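Long-range contact in acetaldehyde dehydrogenase (Acetylating) (Geobacillus thermoglucosidasius, PDB 5J78), which probably catalyses the NAD-dependent, coenzyme A-acylating interconversion of acetaldehyde and acetyl-CoA in a thermophilic ethanol-producing bacterium: residues I28-I33 and Q199-A204. Sequence-based numbering, arbitrary orientation.
Sequences IDLQSI and QPTMAA
Thr201 and Ser32 face each other hydroxyl to hydroxyl: Thr201 OG1 donates to Ser32 OG at 2.7 Å, the one hydrogen bond that joins 28-33 to 199-204. Ser32 OG in turn donates to Asp29 O in the preceding turn, and Ser32 OG and Ile33 N reach that oxygen from the same face of its carbonyl plane. Thr201 is also the N-cap residue of helix 202-210, its OG1 accepting from Ala204 N over 3.1 Å at an angle of 154°. A chi1 of 67° sets OG1 between the backbone N and the carbonyl carbon, within reach of the amide and the serine at once. A valine in place of this threonine would probably leave the first turn of helix 202-210 without its side-chain cap and Ser32 OG without its donor. The methyl of Ala204 rests 3.5 Å from Ser32 OG. On one flank of the hydroxyl pair Ala203 CB meets Ile33 CD1 at 3.9 Å. On the other flank Gln199 stretches over the first turn of helix 28-51, running antiparallel to the side chain of Ile28, whose CD1 touches both Gln199 CB and the Thr201 methyl. The amide planes of Gln199 and Gln31 lie only 21° apart, but Gln199 NE2 stays 3.5 Å from Gln31 OE1, a polar approach without a hydrogen bond. Asp29 turns its carboxylate from this interface to a salt bridge with Arg37 of the second subunit, on which Leu30 also packs. The arrangement is a helix N-cap docked on a neighbouring helix: in this aldehyde dehydrogenase fold it ties the start of the long N-terminal helix, which borders another subunit, to the helix following strand 194-196 of the mixed sheet.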
ATOM      1  N   ILE A  28     -16.097  -1.074  16.914  0.71 15.86           N
ATOM      2  CA  ILE A  28     -15.638   0.258  17.314  1.00 26.45           C
ATOM      3  C   ILE A  28     -14.832   0.934  16.173  1.00 26.99           C
ATOM      4  O   ILE A  28     -14.972   2.134  15.954  1.00 24.68           O
ATOM      5  CB  ILE A  28     -14.779   0.207  18.625  1.00 27.73           C
ATOM      6  CG1 ILE A  28     -14.464   1.627  19.123  1.00 26.47           C
ATOM      7  CG2 ILE A  28     -13.516  -0.608  18.427  1.00 41.09           C
ATOM      8  CD1 ILE A  28     -13.235   1.742  20.001  1.00 60.66           C
ATOM      9  N   ASP A  29     -14.030   0.185  15.420  1.00 24.30           N
ATOM     10  CA  ASP A  29     -13.321   0.813  14.300  1.00 17.93           C
ATOM     11  C   ASP A  29     -14.324   1.425  13.285  1.00 21.99           C
ATOM     12  O   ASP A  29     -14.178   2.577  12.871  1.00 17.84           O
ATOM     13  CB  ASP A  29     -12.357  -0.179  13.620  1.00 21.93           C
ATOM     14  CG  ASP A  29     -13.036  -1.455  13.072  1.00 27.10           C
ATOM     15  OD1 ASP A  29     -14.231  -1.741  13.319  1.00 19.71           O
ATOM     16  OD2 ASP A  29     -12.323  -2.201  12.378  1.00 25.97           O
ATOM     17  N   LEU A  30     -15.367   0.689  12.926  1.00 18.28           N
ATOM     18  CA  LEU A  30     -16.334   1.183  11.946  1.00 17.01           C
ATOM     19  C   LEU A  30     -17.124   2.362  12.499  1.00 18.33           C
ATOM     20  O   LEU A  30     -17.434   3.331  11.777  1.00 17.87           O
ATOM     21  CB  LEU A  30     -17.304   0.077  11.536  1.00 21.08           C
ATOM     22  CG  LEU A  30     -16.711  -1.202  10.955  1.00 20.94           C
ATOM     23  CD1 LEU A  30     -17.848  -2.145  10.553  1.00 24.96           C
ATOM     24  CD2 LEU A  30     -15.773  -0.916   9.773  1.00 18.28           C
ATOM     25  N   GLN A  31     -17.500   2.244  13.766  1.00 20.54           N
ATOM     26  CA  GLN A  31     -18.228   3.302  14.458  1.00 22.79           C
ATOM     27  C   GLN A  31     -17.371   4.551  14.586  1.00 18.43           C
ATOM     28  O   GLN A  31     -17.873   5.658  14.449  1.00 20.76           O
ATOM     29  CB  GLN A  31     -18.674   2.849  15.850  1.00 18.83           C
ATOM     30  CG  GLN A  31     -19.745   1.764  15.829  1.00 31.76           C
ATOM     31  CD  GLN A  31     -19.925   1.104  17.184  1.00 49.85           C
ATOM     32  OE1 GLN A  31     -19.128   1.316  18.099  1.00 39.53           O
ATOM     33  NE2 GLN A  31     -20.982   0.308  17.323  1.00 52.83           N
ATOM     34  N   SER A  32     -16.077   4.382  14.834  1.00 18.57           N
ATOM     35  CA  SER A  32     -15.219   5.549  14.930  1.00 20.76           C
ATOM     36  C   SER A  32     -15.071   6.219  13.546  1.00 24.10           C
ATOM     37  O   SER A  32     -15.042   7.446  13.454  1.00 19.15           O
ATOM     38  CB  SER A  32     -13.862   5.181  15.529  1.00 17.75           C
ATOM     39  OG  SER A  32     -13.054   4.432  14.646  1.00 17.63           O
ATOM     40  N   ILE A  33     -15.018   5.436  12.471  1.00 20.02           N
ATOM     41  CA  ILE A  33     -15.023   6.036  11.132  1.00 13.94           C
ATOM     42  C   ILE A  33     -16.303   6.829  10.881  1.00 20.57           C
ATOM     43  O   ILE A  33     -16.256   7.973  10.416  1.00 17.44           O
ATOM     44  CB  ILE A  33     -14.849   4.969  10.014  1.00 18.93           C
ATOM     45  CG1 ILE A  33     -13.465   4.330  10.102  1.00 20.31           C
ATOM     46  CG2 ILE A  33     -14.994   5.602   8.611  1.00 21.62           C
ATOM     47  CD1 ILE A  33     -13.311   3.075   9.221  1.00 23.45           C
ATOM     48  N   GLN A 199     -13.813   7.821  20.434  1.00 33.54           N
ATOM     49  CA  GLN A 199     -13.307   6.458  20.393  1.00 37.58           C
ATOM     50  C   GLN A 199     -12.063   6.418  19.493  1.00 24.52           C
ATOM     51  O   GLN A 199     -12.169   6.038  18.315  1.00 29.45           O
ATOM     52  CB  GLN A 199     -14.386   5.495  19.845  1.00 50.28           C
ATOM     53  CG  GLN A 199     -15.861   5.786  20.224  1.00 54.17           C
ATOM     54  CD  GLN A 199     -16.860   5.221  19.188  1.00 70.65           C
ATOM     55  OE1 GLN A 199     -17.091   5.823  18.128  1.00 49.64           O
ATOM     56  NE2 GLN A 199     -17.445   4.060  19.493  1.00 40.82           N
ATOM     57  N   PRO A 200     -10.890   6.828  20.017  1.00 25.58           N
ATOM     58  CA  PRO A 200      -9.706   6.900  19.143  1.00 23.74           C
ATOM     59  C   PRO A 200      -9.318   5.530  18.625  1.00 28.47           C
ATOM     60  O   PRO A 200      -9.309   4.567  19.390  1.00 26.76           O
ATOM     61  CB  PRO A 200      -8.607   7.475  20.055  1.00 27.12           C
ATOM     62  CG  PRO A 200      -9.330   8.075  21.198  1.00 30.18           C
ATOM     63  CD  PRO A 200     -10.573   7.263  21.381  1.00 27.06           C
ATOM     64  N   THR A 201      -9.048   5.448  17.326  1.00 22.53           N
ATOM     65  CA  THR A 201      -8.577   4.221  16.695  1.00 27.33           C
ATOM     66  C   THR A 201      -7.709   4.588  15.510  1.00 27.32           C
ATOM     67  O   THR A 201      -7.779   5.711  15.007  1.00 21.94           O
ATOM     68  CB  THR A 201      -9.726   3.330  16.187  1.00 19.74           C
ATOM     69  OG1 THR A 201     -10.390   3.978  15.102  1.00 22.77           O
ATOM     70  CG2 THR A 201     -10.726   3.023  17.294  1.00 25.92           C
ATOM     71  N   MET A 202      -6.911   3.640  15.041  1.00 26.15           N
ATOM     72  CA  MET A 202      -6.091   3.877  13.857  1.00 31.58           C
ATOM     73  C   MET A 202      -6.972   4.229  12.663  1.00 19.38           C
ATOM     74  O   MET A 202      -6.697   5.179  11.934  1.00 24.07           O
ATOM     75  CB  MET A 202      -5.234   2.650  13.532  1.00 27.31           C
ATOM     76  CG  MET A 202      -3.984   2.484  14.389  1.00 63.06           C
ATOM     77  SD  MET A 202      -2.844   1.233  13.722  1.00 74.75           S
ATOM     78  CE  MET A 202      -2.572   1.839  12.042  1.00 49.54           C
ATOM     79  N   ALA A 203      -8.032   3.455  12.469  1.00 19.11           N
ATOM     80  CA  ALA A 203      -8.983   3.709  11.392  1.00 19.57           C
ATOM     81  C   ALA A 203      -9.528   5.139  11.415  1.00 20.26           C
ATOM     82  O   ALA A 203      -9.610   5.774  10.375  1.00 18.16           O
ATOM     83  CB  ALA A 203     -10.113   2.705  11.462  1.00 24.00           C
ATOM     84  N   ALA A 204      -9.865   5.657  12.594  1.00 18.21           N
ATOM     85  CA  ALA A 204     -10.433   6.998  12.695  1.00 22.31           C
ATOM     86  C   ALA A 204      -9.394   8.076  12.378  1.00 19.09           C
ATOM     87  O   ALA A 204      -9.691   9.055  11.705  1.00 19.12           O
ATOM     88  CB  ALA A 204     -11.021   7.235  14.106  1.00 22.68           C
TER